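Endo-1,3-beta-glucanase, family GH16 (Zobellia galactanivorans, PDB 4CRQ) probably hydrolyses internal beta-1,3-glucosidic bonds of laminarin, this chain being the family GH16 catalytic module of a longer modular enzyme. Local coordinates at residues Gly16-Phe21 with Gly73-Lys78; Leu101-Thr106 with Glu195-Leu200; Gly114-Met119 with Ile168-Asp173; Asp146-Ser151 with Asp173-Asn178. The protein carries 1 engineered substitution. One frame throughout, in Å; residues are numbered along the deposited sequence.

The four contacts run across the curved beta-sandwich of the GH16 jelly roll. Contacts 1 and 2, with centres 9 Å apart, lie on the same side of the chain's centre and meet through Ser76 with Glu195 and the Phe77-Phe196 backbone bond. Contact 2 touches contact 3 where strands 94-102 and 115-117 pair, at Gly102 and Gly114. Contacts 3 and 4 share Asp173 and the hairpin of strands 167-172 and 175-181. Contact 1 closes first along the chain; contacts 3 and 4 interlock within the span between the two halves of contact 2. Contacts 1 and 4, centres 27 Å apart, lie on opposite sides of the centre, so the series joins distant parts of one domain.

Contact 1: residues Gly16-Phe21 with Gly73-Lys78; sequences GPDWVF and GRKSFK
The guanidinium of Arg74 supplies a hydrogen bond, NH1 donating to Pro17 O at 3.0 Å. The bond is bent, 142° at the hydrogen, and the donor stands above the carbonyl plane. Trp19 O lies close to NH1, but at a poor angle.

Van der Waals packing accompanies it. Val20 CG2 sits over one face of the guanidinium, 3.6 Å from Arg74 NE, while the arginine chain, extended from CG to NE, runs past the type I turn Gly16-Trp19. Arg74 CB lies 3.6 Å from Asp18 O, a carbonyl that the contact buries without a partner.

The acidic group makes looser approaches: Asp18 OD1 is 3.8 Å from Arg74 CB, and Asp18 OD2 is 3.8 Å from Lys75 CE. Lys75 NZ stays 4.8 Å from Asp18 OD2, too far for a salt bridge, and OD2 accepts a hydrogen bond from Trp7 NE1. Replacing Asp18 by alanine removes the carboxylate beside Arg74 CB and Lys75 CE and would probably leave the Trp7 indole N-H without this acceptor.

The turn leads into strand 20-22, paired with strand 62-70, and Arg74 belongs to the loop joining strands 62-70 and 80-87; Trp19 packs on strands 196-204 and 220-231.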
loop_
_atom_site.group_PDB
_atom_site.type_symbol
_atom_site.label_atom_id
_atom_site.label_comp_id
_atom_site.label_asym_id
_atom_site.label_seq_id
_atom_site.Cartn_x
_atom_site.Cartn_y
_atom_site.Cartn_z
ATOM N N GLY A 16 8.283 14.543 1.580
ATOM C CA GLY A 16 7.561 15.546 2.385
ATOM C C GLY A 16 7.560 15.262 3.883
ATOM O O GLY A 16 8.005 14.193 4.304
ATOM N N PRO A 17 7.031 16.210 4.687
ATOM C CA PRO A 17 7.117 16.153 6.165
ATOM C C PRO A 17 6.174 15.135 6.849
ATOM O O PRO A 17 6.288 14.959 8.095
ATOM C CB PRO A 17 6.775 17.596 6.584
ATOM C CG PRO A 17 5.876 18.078 5.505
ATOM C CD PRO A 17 6.333 17.428 4.221
ATOM N N ASP A 18 5.282 14.495 6.076
ATOM C CA ASP A 18 4.235 13.638 6.693
ATOM C C ASP A 18 4.518 12.143 6.700
ATOM O O ASP A 18 3.655 11.354 7.042
ATOM C CB ASP A 18 2.860 13.978 6.082
ATOM C CG ASP A 18 2.487 15.410 6.331
ATOM O OD1 ASP A 18 2.536 15.821 7.509
ATOM O OD2 ASP A 18 2.165 16.133 5.365
ATOM N N TRP A 19 5.744 11.776 6.345
ATOM C CA TRP A 19 6.133 10.370 6.321
ATOM C C TRP A 19 7.071 9.949 7.417
ATOM O O TRP A 19 8.024 10.660 7.746
ATOM C CB TRP A 19 6.789 10.053 4.986
ATOM C CG TRP A 19 5.899 10.298 3.793
ATOM C CD1 TRP A 19 5.870 11.425 2.975
ATOM C CD2 TRP A 19 4.874 9.389 3.234
ATOM N NE1 TRP A 19 4.930 11.280 1.977
ATOM C CE2 TRP A 19 4.296 10.089 2.077
ATOM C CE3 TRP A 19 4.394 8.104 3.566
ATOM C CZ2 TRP A 19 3.284 9.515 1.291
ATOM C CZ3 TRP A 19 3.374 7.543 2.772
ATOM C CH2 TRP A 19 2.834 8.236 1.657
ATOM N N VAL A 20 6.787 8.771 7.968
ATOM C CA VAL A 20 7.588 8.067 8.975
ATOM C C VAL A 20 8.107 6.817 8.290
ATOM O O VAL A 20 7.346 6.125 7.573
ATOM C CB VAL A 20 6.715 7.697 10.207
ATOM C CG1 VAL A 20 7.432 6.781 11.198
ATOM C CG2 VAL A 20 6.232 8.970 10.893
ATOM N N PHE A 21 9.377 6.499 8.507
ATOM C CA PHE A 21 10.012 5.325 7.888
ATOM C C PHE A 21 10.079 4.201 8.889
ATOM O O PHE A 21 10.454 4.415 10.038
ATOM C CB PHE A 21 11.402 5.707 7.381
ATOM C CG PHE A 21 11.343 6.758 6.317
ATOM C CD1 PHE A 21 11.298 8.125 6.669
ATOM C CD2 PHE A 21 11.302 6.403 4.959
ATOM C CE1 PHE A 21 11.221 9.119 5.690
ATOM C CE2 PHE A 21 11.228 7.403 3.972
ATOM C CZ PHE A 21 11.185 8.756 4.338
ATOM N N GLY A 73 0.259 9.257 12.508
ATOM C CA GLY A 73 0.556 10.336 13.467
ATOM C C GLY A 73 0.806 11.711 12.850
ATOM O O GLY A 73 0.997 12.706 13.583
ATOM N N ARG A 74 0.821 11.774 11.514
ATOM C CA ARG A 74 1.072 13.026 10.779
ATOM C C ARG A 74 -0.074 13.393 9.864
ATOM O O ARG A 74 -0.451 14.587 9.814
ATOM C CB ARG A 74 2.411 12.975 10.017
ATOM C CG ARG A 74 3.547 12.657 10.971
ATOM C CD ARG A 74 4.915 12.862 10.417
ATOM N NE ARG A 74 5.939 12.552 11.421
ATOM C CZ ARG A 74 7.243 12.670 11.191
ATOM N NH1 ARG A 74 7.677 13.095 9.991
ATOM N NH2 ARG A 74 8.117 12.374 12.144
ATOM N N LYS A 75 -0.645 12.404 9.162
ATOM C CA LYS A 75 -1.716 12.719 8.238
ATOM C C LYS A 75 -2.667 11.555 8.177
ATOM O O LYS A 75 -2.231 10.436 7.935
ATOM C CB LYS A 75 -1.097 13.065 6.871
ATOM C CG LYS A 75 -1.938 13.862 5.920
ATOM C CD LYS A 75 -2.432 15.224 6.378
ATOM C CE LYS A 75 -1.393 16.285 6.706
ATOM N NZ LYS A 75 -2.133 17.591 6.794
ATOM N N SER A 76 -3.953 11.802 8.416
ATOM C CA SER A 76 -4.936 10.709 8.335
ATOM C C SER A 76 -6.250 11.307 7.840
ATOM O O SER A 76 -6.494 12.542 7.967
ATOM C CB SER A 76 -5.095 9.940 9.663
ATOM O OG SER A 76 -5.479 10.828 10.691
ATOM N N PHE A 77 -7.068 10.427 7.265
ATOM C CA PHE A 77 -8.268 10.817 6.522
ATOM C C PHE A 77 -9.422 9.947 6.849
ATOM O O PHE A 77 -9.251 8.731 6.975
ATOM C CB PHE A 77 -7.986 10.729 4.979
ATOM C CG PHE A 77 -6.734 11.456 4.582
ATOM C CD1 PHE A 77 -6.738 12.876 4.396
ATOM C CD2 PHE A 77 -5.509 10.752 4.463
ATOM C CE1 PHE A 77 -5.561 13.540 4.053
ATOM C CE2 PHE A 77 -4.331 11.429 4.131
ATOM C CZ PHE A 77 -4.357 12.819 3.935
ATOM N N LYS A 78 -10.596 10.570 6.965
ATOM C CA LYS A 78 -11.861 9.834 7.063
ATOM C C LYS A 78 -12.622 10.160 5.784
ATOM O O LYS A 78 -13.128 11.259 5.629
ATOM C CB LYS A 78 -12.647 10.191 8.320
ATOM C CG LYS A 78 -13.975 9.459 8.447
ATOM C CD LYS A 78 -14.651 9.883 9.743
ATOM C CE LYS A 78 -16.112 9.522 9.739
ATOM N NZ LYS A 78 -16.679 9.600 11.110
#

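Contact 2: residues Leu101-Thr106 with Glu195-Leu200; sequences LGNNIT and EFFILL
Two phenylalanine rings of strand 196-204 frame the end of strand 94-102. Over one face of Phe196 lies the backbone of Gly102, its CA 3.7 Å from the ring centroid and 8° off the normal, a CH-pi contact; Trp163 meets the same ring edge-to-face. Phe197 carries Leu101 O over one face, with Leu101 CB an off-centre CH-pi partner. At its edge Asn103 OD1 comes within 3.5 Å of Phe197 CD2, amide and ring nearly coplanar, and Ile105 CG2 also approaches there. CG of Phe197 stands between its backbone N and carbonyl carbon (chi1 59°), which brings a ring face against Leu101 O. A leucine in place of Phe196 would probably leave Gly102 without its flat cover and Trp163 without its ring partner.

In antiparallel pairing, Phe197 N donates to Leu101 O at 2.9 Å and Leu101 N to Phe197 O at 3.1 Å; Asn103 N reaches Glu195 O at 2.9 Å, nearly straight at 169°. A water links Asn104 N to Glu195 O.

Backbone bonds thus fix the alignment of the strands, aromatic faces shield peptide groups, and Asn103 ND2 and Glu195 OE1 both hydrogen-bond to Ser76 OG.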
loop_
_atom_site.group_PDB
_atom_site.type_symbol
_atom_site.label_atom_id
_atom_site.label_comp_id
_atom_site.label_asym_id
_atom_site.label_seq_id
_atom_site.Cartn_x
_atom_site.Cartn_y
_atom_site.Cartn_z
ATOM N N LEU A 101 -4.263 2.015 6.746
ATOM C CA LEU A 101 -4.646 1.315 7.990
ATOM C C LEU A 101 -5.374 2.257 8.938
ATOM O O LEU A 101 -5.059 3.454 8.961
ATOM C CB LEU A 101 -3.401 0.775 8.700
ATOM C CG LEU A 101 -2.714 -0.482 8.132
ATOM C CD1 LEU A 101 -1.307 -0.644 8.697
ATOM C CD2 LEU A 101 -3.526 -1.745 8.361
ATOM N N GLY A 102 -6.307 1.750 9.754
ATOM C CA GLY A 102 -7.013 2.619 10.701
ATOM C C GLY A 102 -6.058 3.173 11.749
ATOM O O GLY A 102 -5.182 2.441 12.252
ATOM N N ASN A 103 -6.208 4.465 12.064
ATOM C CA ASN A 103 -5.460 5.097 13.180
ATOM C C ASN A 103 -5.533 4.309 14.474
ATOM O O ASN A 103 -4.582 4.318 15.267
ATOM C CB ASN A 103 -6.007 6.483 13.496
ATOM C CG ASN A 103 -5.541 7.547 12.529
ATOM O OD1 ASN A 103 -4.733 7.297 11.618
ATOM N ND2 ASN A 103 -6.048 8.749 12.724
ATOM N N ASN A 104 -6.665 3.630 14.697
ATOM C CA ASN A 104 -6.864 2.917 15.975
ATOM C C ASN A 104 -6.113 1.571 16.095
ATOM O O ASN A 104 -6.325 0.826 17.067
ATOM C CB ASN A 104 -8.365 2.770 16.296
ATOM C CG ASN A 104 -9.107 1.861 15.322
ATOM O OD1 ASN A 104 -8.548 1.383 14.315
ATOM N ND2 ASN A 104 -10.378 1.625 15.610
ATOM N N ILE A 105 -5.247 1.271 15.118
ATOM C CA ILE A 105 -4.402 0.063 15.158
ATOM C C ILE A 105 -3.657 -0.012 16.505
ATOM O O ILE A 105 -3.452 -1.093 17.056
ATOM C CB ILE A 105 -3.430 -0.017 13.937
ATOM C CG1 ILE A 105 -2.794 -1.422 13.845
ATOM C CG2 ILE A 105 -2.396 1.132 13.906
ATOM C CD1 ILE A 105 -2.049 -1.739 12.564
ATOM N N THR A 106 -3.260 1.157 17.021
ATOM C CA THR A 106 -2.539 1.254 18.303
ATOM C C THR A 106 -3.370 0.779 19.509
ATOM O O THR A 106 -2.792 0.415 20.546
ATOM C CB THR A 106 -2.004 2.679 18.544
ATOM O OG1 THR A 106 -3.080 3.618 18.391
ATOM C CG2 THR A 106 -0.878 3.014 17.549
ATOM N N GLU A 195 -10.777 7.330 10.888
ATOM C CA GLU A 195 -9.630 7.893 10.167
ATOM C C GLU A 195 -8.573 6.820 9.900
ATOM O O GLU A 195 -8.294 5.976 10.758
ATOM C CB GLU A 195 -8.986 9.074 10.902
ATOM C CG GLU A 195 -9.889 10.287 10.954
ATOM C CD GLU A 195 -9.168 11.586 11.239
ATOM O OE1 GLU A 195 -7.934 11.669 11.157
ATOM O OE2 GLU A 195 -9.853 12.566 11.541
ATOM N N PHE A 196 -7.993 6.873 8.703
ATOM C CA PHE A 196 -6.947 5.943 8.257
ATOM C C PHE A 196 -5.710 6.711 7.796
ATOM O O PHE A 196 -5.848 7.793 7.216
ATOM C CB PHE A 196 -7.429 5.071 7.059
ATOM C CG PHE A 196 -8.362 3.908 7.413
ATOM C CD1 PHE A 196 -9.557 4.081 8.138
ATOM C CD2 PHE A 196 -8.039 2.617 6.963
ATOM C CE1 PHE A 196 -10.369 2.981 8.426
ATOM C CE2 PHE A 196 -8.843 1.521 7.239
ATOM C CZ PHE A 196 -10.016 1.697 7.975
ATOM N N PHE A 197 -4.510 6.175 8.027
ATOM C CA PHE A 197 -3.264 6.768 7.510
ATOM C C PHE A 197 -2.812 5.962 6.266
ATOM O O PHE A 197 -3.312 4.842 6.024
ATOM C CB PHE A 197 -2.165 6.862 8.585
ATOM C CG PHE A 197 -1.764 5.532 9.199
ATOM C CD1 PHE A 197 -0.740 4.735 8.616
ATOM C CD2 PHE A 197 -2.388 5.067 10.386
ATOM C CE1 PHE A 197 -0.355 3.517 9.195
ATOM C CE2 PHE A 197 -2.010 3.834 10.963
ATOM C CZ PHE A 197 -0.991 3.066 10.363
ATOM N N ILE A 198 -1.881 6.509 5.485
ATOM C CA ILE A 198 -1.419 5.905 4.222
ATOM C C ILE A 198 -0.044 5.225 4.376
ATOM O O ILE A 198 0.805 5.733 5.167
ATOM C CB ILE A 198 -1.349 7.012 3.145
ATOM C CG1 ILE A 198 -2.763 7.550 2.852
ATOM C CG2 ILE A 198 -0.720 6.502 1.821
ATOM C CD1 ILE A 198 -2.823 8.845 2.034
ATOM N N LEU A 199 0.175 4.136 3.622
ATOM C CA LEU A 199 1.466 3.438 3.574
ATOM C C LEU A 199 1.868 3.168 2.138
ATOM O O LEU A 199 1.010 2.953 1.255
ATOM C CB LEU A 199 1.400 2.074 4.306
ATOM C CG LEU A 199 0.934 2.092 5.777
ATOM C CD1 LEU A 199 -0.553 1.793 5.884
ATOM C CD2 LEU A 199 1.694 1.068 6.604
ATOM N N LEU A 200 3.189 3.190 1.923
ATOM C CA LEU A 200 3.819 2.751 0.674
ATOM C C LEU A 200 4.957 1.834 1.041
ATOM O O LEU A 200 5.733 2.131 1.969
ATOM C CB LEU A 200 4.384 3.959 -0.098
ATOM C CG LEU A 200 3.365 4.845 -0.808
ATOM C CD1 LEU A 200 4.063 6.136 -1.193
ATOM C CD2 LEU A 200 2.740 4.165 -2.032
HETATM O O HOH W 1 -9.190 4.293 12.916
#

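Contact 3: residues Gly114-Met119 with Ile168-Asp173; sequences GEIDIM and IKWFVD
Trp170 NE1 donates to Asp117 O at 2.8 Å, a bent bond of 142° in which the donor stands above the carbonyl plane and the oxygen is tilted out of the indole plane. Ile118 O joins it at the edge of the ring, 3.6 Å from Trp170 CD1. A water lies 2.8 Å from Ile118 O and 2.9 Å from Phe171 O, spanning the two backbones.

The strands belong to opposing layers of the GH16 beta-sandwich jelly roll: 115-117 pairs with 94-102 and 127-135, and 168-172 with 156-163 and 175-181. Their axes come within 9.8 Å at 24°, so side chains fill the interval. Residues 115-119 match the start of the ExDxxE signature of GH16 enzymes, whose last acid is replaced by serine in this engineered variant. Ile118 and Met119 form a classic beta bulge opposite Phe98.

Between the layers Ile116 and Ile168 meet tip to tip, CD1 to CD1 at 3.9 Å. Ile116 CG2 approaches Trp170 CZ2 at 4.2 Å, obliquely to the ring. Trp170 CG stands anti to its own carbonyl carbon (chi1 -71°), which brings the indole N-H edge to Asp117 O, and Ile168 CG2 from the same strand covers one of its faces.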
loop_
_atom_site.group_PDB
_atom_site.type_symbol
_atom_site.label_atom_id
_atom_site.label_comp_id
_atom_site.label_asym_id
_atom_site.label_seq_id
_atom_site.Cartn_x
_atom_site.Cartn_y
_atom_site.Cartn_z
ATOM N N GLY A 114 -8.947 -2.186 10.532
ATOM C CA GLY A 114 -9.332 -2.090 9.121
ATOM C C GLY A 114 -8.112 -1.775 8.269
ATOM O O GLY A 114 -7.161 -1.104 8.703
ATOM N N GLU A 115 -8.144 -2.270 7.041
ATOM C CA GLU A 115 -7.092 -2.050 6.076
ATOM C C GLU A 115 -7.704 -1.890 4.701
ATOM O O GLU A 115 -8.552 -2.686 4.303
ATOM C CB GLU A 115 -6.135 -3.241 6.078
ATOM C CG GLU A 115 -4.976 -3.161 5.064
ATOM C CD GLU A 115 -4.086 -4.407 5.035
ATOM O OE1 GLU A 115 -4.041 -5.177 6.018
ATOM O OE2 GLU A 115 -3.397 -4.650 4.023
ATOM N N ILE A 116 -7.253 -0.880 3.965
ATOM C CA ILE A 116 -7.680 -0.664 2.579
ATOM C C ILE A 116 -6.429 -0.789 1.723
ATOM O O ILE A 116 -5.543 0.065 1.801
ATOM C CB ILE A 116 -8.351 0.718 2.329
ATOM C CG1 ILE A 116 -9.512 0.976 3.322
ATOM C CG2 ILE A 116 -8.822 0.832 0.848
ATOM C CD1 ILE A 116 -10.091 2.388 3.246
ATOM N N ASP A 117 -6.350 -1.859 0.930
ATOM C CA ASP A 117 -5.258 -2.034 -0.026
ATOM C C ASP A 117 -5.709 -1.414 -1.347
ATOM O O ASP A 117 -6.567 -1.972 -2.033
ATOM C CB ASP A 117 -4.892 -3.519 -0.191
ATOM C CG ASP A 117 -4.491 -4.168 1.125
ATOM O OD1 ASP A 117 -3.777 -3.523 1.918
ATOM O OD2 ASP A 117 -4.872 -5.325 1.386
ATOM N N ILE A 118 -5.130 -0.252 -1.686
ATOM C CA ILE A 118 -5.518 0.487 -2.900
ATOM C C ILE A 118 -4.921 -0.212 -4.125
ATOM O O ILE A 118 -5.605 -0.434 -5.136
ATOM C CB ILE A 118 -5.103 1.972 -2.801
ATOM C CG1 ILE A 118 -5.757 2.570 -1.547
ATOM C CG2 ILE A 118 -5.478 2.710 -4.092
ATOM C CD1 ILE A 118 -5.291 3.974 -1.261
ATOM N N MET A 119 -3.635 -0.556 -4.026
ATOM C CA MET A 119 -2.964 -1.309 -5.066
ATOM C C MET A 119 -2.006 -2.286 -4.397
ATOM O O MET A 119 -1.264 -1.883 -3.496
ATOM C CB MET A 119 -2.182 -0.360 -6.006
ATOM C CG MET A 119 -1.389 -1.058 -7.138
ATOM S SD MET A 119 0.137 -1.916 -6.652
ATOM C CE MET A 119 1.159 -0.565 -6.037
ATOM N N ILE A 168 -16.632 1.558 -0.684
ATOM C CA ILE A 168 -15.252 1.822 -1.150
ATOM C C ILE A 168 -15.272 1.286 -2.573
ATOM O O ILE A 168 -15.743 0.156 -2.811
ATOM C CB ILE A 168 -14.156 1.160 -0.297
ATOM C CG1 ILE A 168 -14.228 1.690 1.141
ATOM C CG2 ILE A 168 -12.753 1.378 -0.900
ATOM C CD1 ILE A 168 -13.488 0.861 2.181
ATOM N N LYS A 169 -14.752 2.080 -3.501
ATOM C CA LYS A 169 -14.628 1.683 -4.903
ATOM C C LYS A 169 -13.156 1.773 -5.278
ATOM O O LYS A 169 -12.482 2.725 -4.861
ATOM C CB LYS A 169 -15.482 2.582 -5.810
ATOM C CG LYS A 169 -16.991 2.575 -5.532
ATOM C CD LYS A 169 -17.638 3.697 -6.331
ATOM C CE LYS A 169 -19.020 4.101 -5.827
ATOM N NZ LYS A 169 -20.113 3.434 -6.554
ATOM N N TRP A 170 -12.664 0.814 -6.074
ATOM C CA TRP A 170 -11.276 0.808 -6.560
ATOM C C TRP A 170 -11.223 1.066 -8.043
ATOM O O TRP A 170 -12.126 0.646 -8.794
ATOM C CB TRP A 170 -10.602 -0.542 -6.313
ATOM C CG TRP A 170 -10.284 -0.873 -4.884
ATOM C CD1 TRP A 170 -9.047 -0.809 -4.251
ATOM C CD2 TRP A 170 -11.220 -1.346 -3.858
ATOM N NE1 TRP A 170 -9.145 -1.185 -2.944
ATOM C CE2 TRP A 170 -10.425 -1.526 -2.636
ATOM C CE3 TRP A 170 -12.596 -1.632 -3.827
ATOM C CZ2 TRP A 170 -10.994 -1.974 -1.441
ATOM C CZ3 TRP A 170 -13.158 -2.084 -2.621
ATOM C CH2 TRP A 170 -12.372 -2.246 -1.455
ATOM N N PHE A 171 -10.141 1.724 -8.468
ATOM C CA PHE A 171 -9.917 2.100 -9.861
ATOM C C PHE A 171 -8.457 1.976 -10.243
ATOM O O PHE A 171 -7.572 2.181 -9.396
ATOM C CB PHE A 171 -10.304 3.574 -10.094
ATOM C CG PHE A 171 -11.700 3.950 -9.613
ATOM C CD1 PHE A 171 -11.921 4.308 -8.264
ATOM C CD2 PHE A 171 -12.796 3.956 -10.492
ATOM C CE1 PHE A 171 -13.197 4.661 -7.810
ATOM C CE2 PHE A 171 -14.083 4.308 -10.038
ATOM C CZ PHE A 171 -14.283 4.660 -8.701
ATOM N N VAL A 172 -8.227 1.644 -11.516
ATOM C CA VAL A 172 -6.899 1.750 -12.121
ATOM C C VAL A 172 -7.194 2.579 -13.340
ATOM O O VAL A 172 -8.086 2.202 -14.131
ATOM C CB VAL A 172 -6.205 0.413 -12.484
ATOM C CG1 VAL A 172 -4.912 0.679 -13.283
ATOM C CG2 VAL A 172 -5.904 -0.379 -11.227
ATOM N N ASP A 173 -6.479 3.712 -13.470
ATOM C CA ASP A 173 -6.659 4.625 -14.602
ATOM C C ASP A 173 -8.149 4.982 -14.800
ATOM O O ASP A 173 -8.635 5.116 -15.945
ATOM C CB ASP A 173 -6.060 3.989 -15.879
ATOM C CG ASP A 173 -4.527 3.929 -15.871
ATOM O OD1 ASP A 173 -3.863 4.761 -15.192
ATOM O OD2 ASP A 173 -3.988 3.040 -16.567
HETATM O O HOH W 2 -6.006 0.424 -7.727
#

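Contact 4: residues Asp146-Ser151 with Asp173-Asn178; sequences DDVGVS and DGQQFN
Phe177 and Val148 form the heart of this contact, their side chains crossing at about a right angle. Followed outward from the backbone, Phe177 CB first meets Val148 CB at 3.6 Å. CG touches both Val148 CB and CG1. The ring then divides: on one flank CD1 packs on Val148 CG1, which CE1 also reaches at 3.9 Å, while on the other CD2 lies 3.7 Å from Asp147 C and CE2 is 3.6 Å from Asp146 O, a carbonyl oxygen in the plane of the ring at its edge. Val148 CG1 itself makes a CH-pi contact over the face, 3.7 Å from the centroid and 15° off the normal. The ring takes this place because its CG stands between the backbone N and the carbonyl carbon (chi1 70°), turning it toward the opposite strand.

Around this pair, Val148 CG2 rests 3.5 Å from Gln175 NE2, and the amide of Asn178 packs against Asp146 CB while its ND2 makes a weak hydrogen bond to Gly130 O. Asp146 OD1 turns back to accept Asp147 N at 2.8 Å on its anti side.

No direct hydrogen bond joins the two strands; a water donates to Asp147 O and Phe177 O, bridging the backbones. Strand 146-149 runs at 145° to strand 175-178, and each pairs on its other side, with 127-135 and 167-172 respectively. Val172 on strand 167-172 backs both Val148 and Phe177. The arrangement is that of two edge strands closing one margin of a beta-sandwich by side-chain packing, here in the jelly roll of a GH16 catalytic module.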
loop_
_atom_site.group_PDB
_atom_site.type_symbol
_atom_site.label_atom_id
_atom_site.label_comp_id
_atom_site.label_asym_id
_atom_site.label_seq_id
_atom_site.Cartn_x
_atom_site.Cartn_y
_atom_site.Cartn_z
ATOM N N ASP A 146 -10.526 -7.982 -5.253
ATOM C CA ASP A 146 -10.645 -8.327 -6.670
ATOM C C ASP A 146 -9.380 -7.814 -7.390
ATOM O O ASP A 146 -8.522 -7.121 -6.785
ATOM C CB ASP A 146 -11.973 -7.774 -7.261
ATOM C CG ASP A 146 -12.543 -8.636 -8.365
ATOM O OD1 ASP A 146 -11.771 -9.323 -9.058
ATOM O OD2 ASP A 146 -13.784 -8.633 -8.549
ATOM N N ASP A 147 -9.257 -8.138 -8.667
ATOM C CA ASP A 147 -8.097 -7.696 -9.441
ATOM C C ASP A 147 -8.524 -7.183 -10.792
ATOM O O ASP A 147 -9.678 -7.348 -11.188
ATOM C CB ASP A 147 -7.000 -8.796 -9.537
ATOM C CG ASP A 147 -7.502 -10.153 -10.064
ATOM O OD1 ASP A 147 -8.584 -10.253 -10.669
ATOM O OD2 ASP A 147 -6.774 -11.150 -9.869
ATOM N N VAL A 148 -7.593 -6.550 -11.493
ATOM C CA VAL A 148 -7.843 -6.009 -12.819
ATOM C C VAL A 148 -6.575 -6.193 -13.642
ATOM O O VAL A 148 -5.456 -6.053 -13.115
ATOM C CB VAL A 148 -8.290 -4.505 -12.774
ATOM C CG1 VAL A 148 -7.238 -3.562 -12.146
ATOM C CG2 VAL A 148 -8.725 -4.013 -14.160
ATOM N N GLY A 149 -6.738 -6.494 -14.927
ATOM C CA GLY A 149 -5.594 -6.624 -15.828
ATOM C C GLY A 149 -4.929 -5.265 -16.037
ATOM O O GLY A 149 -5.617 -4.260 -16.226
ATOM N N VAL A 150 -3.600 -5.236 -15.983
ATOM C CA VAL A 150 -2.806 -4.030 -16.250
ATOM C C VAL A 150 -1.742 -4.517 -17.246
ATOM O O VAL A 150 -0.838 -5.267 -16.826
ATOM C CB VAL A 150 -2.207 -3.412 -14.953
ATOM C CG1 VAL A 150 -1.312 -2.209 -15.272
ATOM C CG2 VAL A 150 -3.300 -3.021 -13.955
ATOM N N SER A 151 -1.828 -4.100 -18.528
ATOM C CA SER A 151 -0.934 -4.576 -19.618
ATOM C C SER A 151 0.576 -4.405 -19.361
ATOM O O SER A 151 1.381 -5.343 -19.569
ATOM C CB SER A 151 -1.290 -3.903 -20.964
ATOM O OG SER A 151 -2.675 -3.970 -21.274
ATOM N N ASP A 173 -6.479 3.712 -13.470
ATOM C CA ASP A 173 -6.659 4.625 -14.602
ATOM C C ASP A 173 -8.149 4.982 -14.800
ATOM O O ASP A 173 -8.635 5.116 -15.945
ATOM C CB ASP A 173 -6.060 3.989 -15.879
ATOM C CG ASP A 173 -4.527 3.929 -15.871
ATOM O OD1 ASP A 173 -3.863 4.761 -15.192
ATOM O OD2 ASP A 173 -3.988 3.040 -16.567
ATOM N N GLY A 174 -8.887 5.134 -13.693
ATOM C CA GLY A 174 -10.306 5.472 -13.750
ATOM C C GLY A 174 -11.277 4.350 -14.017
ATOM O O GLY A 174 -12.484 4.598 -14.029
ATOM N N GLN A 175 -10.778 3.133 -14.216
ATOM C CA GLN A 175 -11.636 1.989 -14.489
ATOM C C GLN A 175 -11.945 1.283 -13.175
ATOM O O GLN A 175 -11.025 0.779 -12.517
ATOM C CB GLN A 175 -10.970 1.037 -15.487
ATOM C CG GLN A 175 -11.741 -0.254 -15.734
ATOM C CD GLN A 175 -11.078 -1.122 -16.774
ATOM O OE1 GLN A 175 -10.764 -0.661 -17.878
ATOM N NE2 GLN A 175 -10.860 -2.383 -16.440
ATOM N N GLN A 176 -13.226 1.243 -12.806
ATOM C CA GLN A 176 -13.622 0.585 -11.576
ATOM C C GLN A 176 -13.486 -0.936 -11.714
ATOM O O GLN A 176 -13.872 -1.482 -12.749
ATOM C CB GLN A 176 -15.045 1.008 -11.192
ATOM C CG GLN A 176 -15.486 0.539 -9.825
ATOM C CD GLN A 176 -16.876 1.010 -9.454
ATOM O OE1 GLN A 176 -17.281 2.132 -9.772
ATOM N NE2 GLN A 176 -17.614 0.153 -8.761
ATOM N N PHE A 177 -12.942 -1.602 -10.689
ATOM C CA PHE A 177 -12.784 -3.063 -10.729
ATOM C C PHE A 177 -13.193 -3.767 -9.441
ATOM O O PHE A 177 -13.160 -5.006 -9.381
ATOM C CB PHE A 177 -11.346 -3.439 -11.139
ATOM C CG PHE A 177 -10.296 -3.140 -10.102
ATOM C CD1 PHE A 177 -9.662 -1.867 -10.047
ATOM C CD2 PHE A 177 -9.905 -4.138 -9.175
ATOM C CE1 PHE A 177 -8.675 -1.608 -9.080
ATOM C CE2 PHE A 177 -8.923 -3.878 -8.208
ATOM C CZ PHE A 177 -8.307 -2.609 -8.166
ATOM N N ASN A 178 -13.559 -2.983 -8.421
ATOM C CA ASN A 178 -14.011 -3.535 -7.158
ATOM C C ASN A 178 -14.834 -2.517 -6.400
ATOM O O ASN A 178 -14.578 -1.309 -6.512
ATOM C CB ASN A 178 -12.809 -4.024 -6.318
ATOM C CG ASN A 178 -13.179 -5.070 -5.275
ATOM O OD1 ASN A 178 -14.211 -5.753 -5.369
ATOM N ND2 ASN A 178 -12.317 -5.213 -4.266
HETATM O O HOH W 3 -12.648 -7.101 -11.327
#